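Local coordinates for protein major centromere autoantigen B (Homo sapiens, PDB 1HLV) that binds the CENP-B box of centromeric DNA through helix-turn-helix domains and kinks the DNA on binding, at residues I16-E19 and V20-P24. Sequence-based numbering, arbitrary orientation.
Sequences IIQE and VEENP
V20 N, E21 N and E22 N reach back four residues to the carbonyl oxygens of I16, I17 and Q18, continuing the helical ladder through the last turn of helix 10-22, with E21 N 3.2 Å from I17 O. One step later a side chain joins in: N23 ND2 donates to E19 O at 2.9 Å, fairly straight at 155°, and the oxygen receives it on a lone pair in its carbonyl plane. Having CG beside its own backbone N (chi1 -64°) puts the N23 amide beside E19 O, which lies close to the amide plane. E22 N adds a weak bond to the same oxygen, at 3.4 Å. A bend at chi2 (75°) carries the E19 chain round until OE1 comes to 3.9 Å from N23 ND2, while E19 OE2 forms a salt bridge with R34. E19 OE1 also lies 4.4 Å from E22 OE1, a like-charge approach that the R34 bridge probably eases. On the neighbouring flank Q18 CG touches the E22 carboxylate, 3.6 Å from E22 CD. I16 and V20 touch helices 28-35 and 39-47, and I17 touches helices 39-47 and 49-59. The whole illustrates a side-chain-to-backbone hydrogen bond from an asparagine to the carbonyl four residues earlier, in the last turn of helix 10-22, the first helix of the CENP-B N-terminal helix-turn-helix domain.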
loop_
_atom_site.group_PDB
_atom_site.type_symbol
_atom_site.label_atom_id
_atom_site.label_comp_id
_atom_site.label_asym_id
_atom_site.label_seq_id
_atom_site.Cartn_x
_atom_site.Cartn_y
_atom_site.Cartn_z
ATOM N N ILE C 16 -0.136 -13.665 9.197
ATOM C CA ILE C 16 -0.690 -13.788 10.540
ATOM C C ILE C 16 -2.205 -13.992 10.454
ATOM O O ILE C 16 -2.766 -14.857 11.127
ATOM C CB ILE C 16 -0.372 -12.523 11.377
ATOM C CG1 ILE C 16 1.128 -12.464 11.650
ATOM C CG2 ILE C 16 -1.147 -12.529 12.684
ATOM C CD1 ILE C 16 1.577 -11.216 12.366
ATOM N N ILE C 17 -2.858 -13.192 9.617
ATOM C CA ILE C 17 -4.299 -13.284 9.430
ATOM C C ILE C 17 -4.658 -14.672 8.924
ATOM O O ILE C 17 -5.552 -15.328 9.450
ATOM C CB ILE C 17 -4.787 -12.228 8.412
ATOM C CG1 ILE C 17 -4.739 -10.839 9.048
ATOM C CG2 ILE C 17 -6.194 -12.549 7.945
ATOM C CD1 ILE C 17 -4.842 -9.712 8.043
ATOM N N GLN C 18 -3.946 -15.110 7.893
ATOM C CA GLN C 18 -4.176 -16.416 7.298
ATOM C C GLN C 18 -3.989 -17.523 8.334
ATOM O O GLN C 18 -4.689 -18.537 8.312
ATOM C CB GLN C 18 -3.207 -16.628 6.137
ATOM C CG GLN C 18 -3.325 -17.984 5.477
ATOM C CD GLN C 18 -2.204 -18.256 4.491
ATOM O OE1 GLN C 18 -2.128 -19.342 3.910
ATOM N NE2 GLN C 18 -1.322 -17.273 4.297
ATOM N N GLU C 19 -3.039 -17.325 9.239
ATOM C CA GLU C 19 -2.772 -18.315 10.271
ATOM C C GLU C 19 -3.995 -18.506 11.167
ATOM O O GLU C 19 -4.358 -19.633 11.507
ATOM C CB GLU C 19 -1.576 -17.889 11.126
ATOM C CG GLU C 19 -1.142 -18.932 12.141
ATOM C CD GLU C 19 -0.395 -20.095 11.502
ATOM O OE1 GLU C 19 -0.540 -20.302 10.279
ATOM O OE2 GLU C 19 0.330 -20.807 12.229
ATOM N N VAL C 20 -4.629 -17.402 11.544
ATOM C CA VAL C 20 -5.795 -17.459 12.409
ATOM C C VAL C 20 -7.007 -18.103 11.744
ATOM O O VAL C 20 -7.760 -18.817 12.397
ATOM C CB VAL C 20 -6.179 -16.051 12.913
ATOM C CG1 VAL C 20 -7.500 -16.103 13.667
ATOM C CG2 VAL C 20 -5.080 -15.516 13.821
ATOM N N GLU C 21 -7.191 -17.868 10.450
ATOM C CA GLU C 21 -8.326 -18.442 9.737
ATOM C C GLU C 21 -8.168 -19.938 9.447
ATOM O O GLU C 21 -9.159 -20.646 9.273
ATOM C CB GLU C 21 -8.564 -17.680 8.432
ATOM C CG GLU C 21 -8.712 -16.181 8.647
ATOM C CD GLU C 21 -9.092 -15.429 7.382
ATOM O OE1 GLU C 21 -8.524 -15.741 6.309
ATOM O OE2 GLU C 21 -9.950 -14.516 7.468
ATOM N N GLU C 22 -6.929 -20.418 9.406
ATOM C CA GLU C 22 -6.672 -21.830 9.137
ATOM C C GLU C 22 -6.519 -22.643 10.421
ATOM O O GLU C 22 -6.430 -23.866 10.380
ATOM C CB GLU C 22 -5.409 -21.990 8.291
ATOM C CG GLU C 22 -5.429 -21.201 7.003
ATOM C CD GLU C 22 -4.152 -21.369 6.206
ATOM O OE1 GLU C 22 -3.068 -21.422 6.831
ATOM O OE2 GLU C 22 -4.226 -21.434 4.959
ATOM N N ASN C 23 -6.486 -21.960 11.559
ATOM C CA ASN C 23 -6.332 -22.629 12.845
ATOM C C ASN C 23 -7.302 -22.048 13.864
ATOM O O ASN C 23 -6.897 -21.578 14.931
ATOM C CB ASN C 23 -4.898 -22.461 13.346
ATOM C CG ASN C 23 -3.883 -23.126 12.439
ATOM O OD1 ASN C 23 -3.412 -24.227 12.723
ATOM N ND2 ASN C 23 -3.547 -22.464 11.334
ATOM N N PRO C 24 -8.604 -22.078 13.548
ATOM C CA PRO C 24 -9.634 -21.547 14.447
ATOM C C PRO C 24 -9.666 -22.208 15.824
ATOM O O PRO C 24 -10.216 -21.645 16.770
ATOM C CB PRO C 24 -10.926 -21.773 13.661
ATOM C CG PRO C 24 -10.609 -22.990 12.829
ATOM C CD PRO C 24 -9.211 -22.693 12.353
#